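Uncharacterized HTH-type transcriptional regulator YydK (Bacillus subtilis subsp. subtilis, PDB 3BWG) probably binds DNA as a GntR-family transcription factor, pairing an N-terminal winged helix-turn-helix domain with a UTRA domain. Local coordinates at residues Leu23-Leu29 / Ile67-Lys73; Ile132-Leu137 / Asn224-Ser228. One frame throughout, in Å; residues are numbered along the deposited sequence.

Contact 1: residues Leu23-Leu29 / Ile67-Lys73; sequences LQQGDKL and IFVRKHK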
loop_
_atom_site.group_PDB
_atom_site.type_symbol
_atom_site.label_atom_id
_atom_site.label_comp_id
_atom_site.label_asym_id
_atom_site.label_seq_id
_atom_site.Cartn_x
_atom_site.Cartn_y
_atom_site.Cartn_z
ATOM N N LEU B 23 21.748 -1.036 -8.241
ATOM C CA LEU B 23 20.839 -1.934 -8.960
ATOM C C LEU B 23 19.383 -1.442 -8.918
ATOM O O LEU B 23 18.908 -0.962 -7.891
ATOM C CB LEU B 23 20.940 -3.371 -8.426
ATOM C CG LEU B 23 22.303 -4.076 -8.525
ATOM C CD1 LEU B 23 22.197 -5.502 -8.003
ATOM C CD2 LEU B 23 22.853 -4.050 -9.965
ATOM N N GLN B 24 18.691 -1.533 -10.043
ATOM C CA GLN B 24 17.276 -1.166 -10.077
ATOM C C GLN B 24 16.414 -2.398 -10.212
ATOM O O GLN B 24 16.919 -3.491 -10.458
ATOM C CB GLN B 24 16.966 -0.134 -11.166
ATOM C CG GLN B 24 17.366 -0.510 -12.577
ATOM C CD GLN B 24 16.966 0.573 -13.619
ATOM O OE1 GLN B 24 16.256 1.542 -13.299
ATOM N NE2 GLN B 24 17.428 0.399 -14.872
ATOM N N GLN B 25 15.107 -2.209 -10.048
ATOM C CA GLN B 25 14.132 -3.285 -10.171
ATOM C C GLN B 25 14.316 -4.132 -11.428
ATOM O O GLN B 25 14.439 -3.581 -12.522
ATOM C CB GLN B 25 12.741 -2.672 -10.154
ATOM C CG GLN B 25 11.609 -3.654 -10.174
ATOM C CD GLN B 25 10.321 -2.917 -10.152
ATOM O OE1 GLN B 25 9.857 -2.417 -11.185
ATOM N NE2 GLN B 25 9.777 -2.746 -8.971
ATOM N N GLY B 26 14.306 -5.464 -11.269
ATOM C CA GLY B 26 14.514 -6.374 -12.389
ATOM C C GLY B 26 15.958 -6.840 -12.646
ATOM O O GLY B 26 16.179 -7.801 -13.384
ATOM N N ASP B 27 16.939 -6.150 -12.066
ATOM C CA ASP B 27 18.325 -6.570 -12.140
ATOM C C ASP B 27 18.548 -7.902 -11.397
ATOM O O ASP B 27 17.975 -8.148 -10.336
ATOM C CB ASP B 27 19.241 -5.501 -11.569
ATOM C CG ASP B 27 19.374 -4.278 -12.492
ATOM O OD1 ASP B 27 19.047 -4.366 -13.688
ATOM O OD2 ASP B 27 19.791 -3.218 -12.016
ATOM N N LYS B 28 19.368 -8.760 -11.993
ATOM C CA LYS B 28 19.603 -10.087 -11.482
ATOM C C LYS B 28 20.685 -9.979 -10.417
ATOM O O LYS B 28 21.701 -9.300 -10.619
ATOM C CB LYS B 28 20.086 -10.981 -12.630
ATOM C CG LYS B 28 19.812 -12.465 -12.448
ATOM C CD LYS B 28 20.318 -13.257 -13.644
ATOM C CE LYS B 28 20.229 -14.747 -13.387
ATOM N NZ LYS B 28 20.431 -15.039 -11.951
ATOM N N LEU B 29 20.465 -10.622 -9.278
ATOM C CA LEU B 29 21.517 -10.744 -8.261
ATOM C C LEU B 29 22.433 -11.959 -8.517
ATOM O O LEU B 29 22.101 -12.844 -9.329
ATOM C CB LEU B 29 20.893 -10.793 -6.857
ATOM C CG LEU B 29 20.314 -9.405 -6.555
ATOM C CD1 LEU B 29 18.838 -9.420 -6.077
ATOM C CD2 LEU B 29 21.209 -8.654 -5.588
ATOM N N ILE B 67 17.220 -14.692 -9.023
ATOM C CA ILE B 67 16.928 -13.771 -7.927
ATOM C C ILE B 67 17.106 -12.377 -8.484
ATOM O O ILE B 67 18.156 -12.095 -9.048
ATOM C CB ILE B 67 17.965 -13.869 -6.786
ATOM C CG1 ILE B 67 18.221 -15.321 -6.352
ATOM C CG2 ILE B 67 17.556 -12.977 -5.619
ATOM C CD1 ILE B 67 19.681 -15.556 -5.854
ATOM N N PHE B 68 16.086 -11.524 -8.308
ATOM C CA PHE B 68 16.035 -10.177 -8.902
ATOM C C PHE B 68 15.701 -9.087 -7.874
ATOM O O PHE B 68 15.031 -9.345 -6.882
ATOM C CB PHE B 68 14.978 -10.166 -10.036
ATOM C CG PHE B 68 15.264 -11.155 -11.134
ATOM C CD1 PHE B 68 16.043 -10.787 -12.227
ATOM C CD2 PHE B 68 14.768 -12.459 -11.069
ATOM C CE1 PHE B 68 16.330 -11.695 -13.232
ATOM C CE2 PHE B 68 15.051 -13.372 -12.066
ATOM C CZ PHE B 68 15.836 -13.001 -13.143
ATOM N N VAL B 69 16.125 -7.858 -8.150
ATOM C CA VAL B 69 15.839 -6.713 -7.293
ATOM C C VAL B 69 14.342 -6.378 -7.477
ATOM O O VAL B 69 13.852 -6.332 -8.604
ATOM C CB VAL B 69 16.783 -5.492 -7.629
ATOM C CG1 VAL B 69 16.443 -4.249 -6.795
ATOM C CG2 VAL B 69 18.274 -5.856 -7.388
ATOM N N ARG B 70 13.654 -6.151 -6.363
ATOM C CA ARG B 70 12.233 -5.907 -6.299
ATOM C C ARG B 70 11.952 -4.428 -6.030
ATOM O O ARG B 70 10.959 -3.881 -6.533
ATOM C CB ARG B 70 11.610 -6.796 -5.183
ATOM C CG ARG B 70 10.119 -6.510 -4.786
ATOM C CD ARG B 70 9.139 -6.582 -5.940
ATOM N NE ARG B 70 7.790 -6.058 -5.598
ATOM C CZ ARG B 70 7.341 -4.814 -5.847
ATOM N NH1 ARG B 70 8.111 -3.920 -6.425
ATOM N NH2 ARG B 70 6.088 -4.470 -5.532
ATOM N N LYS B 71 12.831 -3.795 -5.247
ATOM C CA LYS B 71 12.649 -2.442 -4.777
ATOM C C LYS B 71 12.259 -1.572 -5.944
ATOM O O LYS B 71 12.887 -1.593 -7.019
ATOM C CB LYS B 71 13.915 -1.911 -4.100
ATOM C CG LYS B 71 14.862 -1.147 -5.022
ATOM C CD LYS B 71 16.356 -1.216 -4.630
ATOM C CE LYS B 71 16.766 -0.155 -3.618
ATOM N NZ LYS B 71 16.829 1.150 -4.301
ATOM N N HIS B 72 11.203 -0.814 -5.723
ATOM C CA HIS B 72 10.638 0.073 -6.726
ATOM C C HIS B 72 11.691 1.024 -7.342
ATOM O O HIS B 72 12.723 1.378 -6.699
ATOM C CB HIS B 72 9.494 0.856 -6.077
ATOM C CG HIS B 72 9.947 1.804 -5.002
ATOM N ND1 HIS B 72 10.431 3.066 -5.281
ATOM C CD2 HIS B 72 9.970 1.677 -3.650
ATOM C CE1 HIS B 72 10.752 3.668 -4.144
ATOM N NE2 HIS B 72 10.465 2.849 -3.143
ATOM N N LYS B 73 11.461 1.412 -8.599
ATOM C CA LYS B 73 12.250 2.483 -9.228
ATOM C C LYS B 73 11.831 3.840 -8.643
ATOM O O LYS B 73 10.886 3.893 -7.840
ATOM C CB LYS B 73 12.038 2.447 -10.723
ATOM C CG LYS B 73 12.734 1.244 -11.365
ATOM C CD LYS B 73 12.045 0.774 -12.641
ATOM C CE LYS B 73 12.313 1.721 -13.783
ATOM N NZ LYS B 73 12.002 1.078 -15.090
HETATM O O HOH W 1 14.641 0.174 -8.519
HETATM O O HOH W 2 19.918 -15.117 -9.284
#
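V69 and L29 meet where the loop 23-29 lies against the end of strand 66-69. Three backbone bonds join the two segments. G26 N gives to V69 O at 2.8 Å, V69 N gives to D27 O at 2.9 Å, and L29 N gives to I67 O at 2.7 Å. K28 faces F68 in a single antiparallel beta bridge.

V69 points into the loop. Its CG2 touches L23 CB at 3.8 Å and also L29 CD1, while V69 CB is 3.5 Å from Q24 O. L29 CD1 reaches I67 CG2 as well. G26 O lies at the edge of the F68 ring, 3.2 Å from CD1, and the aliphatic start of K28 runs past CE1.

Q25 reaches beyond the strand. Its CG is anti to the backbone N (chi1 -176°), and the extended chain carries NE2 to R70 O at 2.9 Å. That bond is nearly straight, 176° at the hydrogen. R70 O lies in the plane of the Q25 amide, while NE2 is tilted from the R70 carbonyl plane. NE2 also bonds D177 of the second subunit, which forms a salt bridge with R70.

A type II turn from Q24 to D27 shapes the loop. G26 holds its positive phi, D27 N bonds Q24 O, and Q24 N bonds D27 OD2 at 2.8 Å. One water bridges Q25 N and K71 O; another bridges L29 O and I67 N.

On its other side, strand 66-69 pairs with strand 59-62, the beta hairpin of the winged helix-turn-helix. I18 of helix 6-20 packs on L29 and V69, and Y17 on L23.

Contact 2: residues Ile132-Leu137 / Asn224-Ser228; sequences INGQTL and NYEQS. With EDO (1,2-ethanediol), chain I.
T136 and L137, on strand 135-145, meet N224 at the end of the antiparallel strand 215-224, and one backbone bond joins them, N224 N to L137 O at 2.9 Å. The type I' turn I132-Q135 leads into strand 135-145, and the type I turn N224-Q227 begins where strand 215-224 ends.

The N224 side chain crosses T136 at about a right angle. With CG anti to the backbone N (chi1 179°), ND2 is carried to T136 OG1 at 2.9 Å. The threonine oxygen lies close to the amide plane. A weak bond also runs from ND2 to T136 O. T136 OG1 is bonded in turn to L193 O.

The other end of the amide works within its own turn. N224 OD1 accepts from E226 N at 2.8 Å, which makes an Asx turn. N224 O takes Q227 N and S228 OG from opposite faces of its plane.

Q227 lies over the hairpin. Its CB and CG rest on T136 O, and its amide carbon CD is 3.7 Å from Q135 CB. I132 CD1 comes to 3.4 Å from Q227 O. Deeper in, L137 CD1 meets S228 CB at 3.8 Å.

S228 OG also accepts from O1 of a 1,2-ethanediol at 2.6 Å. The diol probably comes from the crystallisation liquor.

Both ends of one asparagine amide are thus used. ND2 ties the turn to the neighbouring strand, and OD1 shapes the turn. Donating at ND2 and accepting at OD1 together fix the rotation of the amide.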
loop_
_atom_site.group_PDB
_atom_site.type_symbol
_atom_site.label_atom_id
_atom_site.label_comp_id
_atom_site.label_asym_id
_atom_site.label_seq_id
_atom_site.Cartn_x
_atom_site.Cartn_y
_atom_site.Cartn_z
ATOM N N ILE B 132 10.086 18.206 6.599
ATOM C CA ILE B 132 11.147 17.463 5.913
ATOM C C ILE B 132 12.028 18.476 5.282
ATOM O O ILE B 132 11.581 19.262 4.438
ATOM C CB ILE B 132 10.637 16.412 4.854
ATOM C CG1 ILE B 132 9.293 16.813 4.194
ATOM C CG2 ILE B 132 10.535 15.047 5.490
ATOM C CD1 ILE B 132 9.418 17.614 2.898
ATOM N N ASN B 133 13.270 18.515 5.759
ATOM C CA ASN B 133 14.264 19.499 5.324
ATOM C C ASN B 133 13.770 20.934 5.318
ATOM O O ASN B 133 13.801 21.596 4.280
ATOM C CB ASN B 133 14.836 19.110 3.953
ATOM C CG ASN B 133 15.868 17.989 4.058
ATOM O OD1 ASN B 133 17.003 18.211 4.519
ATOM N ND2 ASN B 133 15.476 16.776 3.655
ATOM N N GLY B 134 13.287 21.397 6.474
ATOM C CA GLY B 134 12.934 22.817 6.658
ATOM C C GLY B 134 11.600 23.241 6.044
ATOM O O GLY B 134 11.161 24.387 6.213
ATOM N N GLN B 135 10.951 22.324 5.334
ATOM C CA GLN B 135 9.666 22.604 4.723
ATOM C C GLN B 135 8.603 21.743 5.430
ATOM O O GLN B 135 8.918 20.667 5.983
ATOM C CB GLN B 135 9.753 22.336 3.224
ATOM C CG GLN B 135 10.871 23.139 2.502
ATOM C CD GLN B 135 10.536 24.624 2.347
ATOM O OE1 GLN B 135 9.365 25.012 2.301
ATOM N NE2 GLN B 135 11.566 25.465 2.262
ATOM N N THR B 136 7.368 22.232 5.473
ATOM C CA THR B 136 6.270 21.469 6.085
ATOM C C THR B 136 5.937 20.198 5.300
ATOM O O THR B 136 5.818 20.217 4.059
ATOM C CB THR B 136 4.997 22.304 6.243
ATOM O OG1 THR B 136 4.603 22.775 4.955
ATOM C CG2 THR B 136 5.254 23.478 7.147
ATOM N N LEU B 137 5.779 19.100 6.053
ATOM C CA LEU B 137 5.366 17.804 5.521
ATOM C C LEU B 137 3.857 17.552 5.755
ATOM O O LEU B 137 3.111 17.130 4.847
ATOM C CB LEU B 137 6.207 16.686 6.169
ATOM C CG LEU B 137 5.770 15.254 5.794
ATOM C CD1 LEU B 137 5.877 14.998 4.283
ATOM C CD2 LEU B 137 6.495 14.163 6.549
ATOM N N ASN B 224 1.249 18.314 2.989
ATOM C CA ASN B 224 1.566 19.350 2.018
ATOM C C ASN B 224 1.762 18.745 0.617
ATOM O O ASN B 224 2.763 18.047 0.374
ATOM C CB ASN B 224 2.833 20.072 2.522
ATOM C CG ASN B 224 3.312 21.168 1.621
ATOM O OD1 ASN B 224 3.026 21.202 0.411
ATOM N ND2 ASN B 224 4.084 22.082 2.203
ATOM N N TYR B 225 0.818 19.006 -0.299
ATOM C CA TYR B 225 0.860 18.458 -1.655
ATOM C C TYR B 225 2.122 18.821 -2.453
ATOM O O TYR B 225 2.482 18.121 -3.401
ATOM C CB TYR B 225 -0.419 18.832 -2.449
ATOM C CG TYR B 225 -0.414 20.211 -3.054
ATOM C CD1 TYR B 225 -0.172 20.389 -4.406
ATOM C CD2 TYR B 225 -0.647 21.336 -2.270
ATOM C CE1 TYR B 225 -0.158 21.670 -4.987
ATOM C CE2 TYR B 225 -0.627 22.641 -2.822
ATOM C CZ TYR B 225 -0.395 22.781 -4.181
ATOM O OH TYR B 225 -0.403 24.018 -4.742
ATOM N N GLU B 226 2.805 19.885 -2.054
ATOM C CA GLU B 226 4.027 20.295 -2.754
ATOM C C GLU B 226 5.289 19.645 -2.219
ATOM O O GLU B 226 6.349 19.847 -2.791
ATOM C CB GLU B 226 4.269 21.824 -2.671
ATOM C CG GLU B 226 3.108 22.702 -2.877
ATOM C CD GLU B 226 3.561 24.158 -3.111
ATOM O OE1 GLU B 226 4.214 24.766 -2.216
ATOM O OE2 GLU B 226 3.288 24.656 -4.222
ATOM N N GLN B 227 5.203 18.935 -1.095
ATOM C CA GLN B 227 6.423 18.453 -0.411
ATOM C C GLN B 227 6.349 16.933 -0.131
ATOM O O GLN B 227 7.172 16.382 0.617
ATOM C CB GLN B 227 6.675 19.209 0.902
ATOM C CG GLN B 227 6.803 20.732 0.809
ATOM C CD GLN B 227 8.086 21.157 0.129
ATOM O OE1 GLN B 227 9.047 20.414 0.120
ATOM N NE2 GLN B 227 8.093 22.351 -0.469
ATOM N N SER B 228 5.380 16.265 -0.733
ATOM C CA SER B 228 5.164 14.821 -0.440
ATOM C C SER B 228 4.539 14.083 -1.618
ATOM O O SER B 228 3.817 14.674 -2.434
ATOM C CB SER B 228 4.325 14.673 0.820
ATOM O OG SER B 228 3.052 15.205 0.573
HETATM C C1 EDO I . 0.083 15.420 -1.078
HETATM O O1 EDO I . 1.017 14.420 -0.800
HETATM C C2 EDO I . -0.502 15.779 0.259
HETATM O O2 EDO I . -1.480 16.732 -0.042
#

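From the N terminus, the chain leaves helix 6-20 and enters the loop 23-29. It then runs through helices 32-39 and 43-55 and the hairpin 59-62/66-69. Contact 1 closes that excursion within the GntR-type region, as the second hairpin strand and the residues after it return to the loop. Contact 2 opens later, at the turn between strands 123-132 and 135-145. It closes at 224-228 and spans much of the UTRA region. The two contacts are in series, neither nested nor crossed. The centres of contacts 1 and 2 are about 29 Å apart. Contact 1 ties that loop to the wing hairpin; contact 2 ties the 123-132/135-145 hairpin to the turn after strand 215-224.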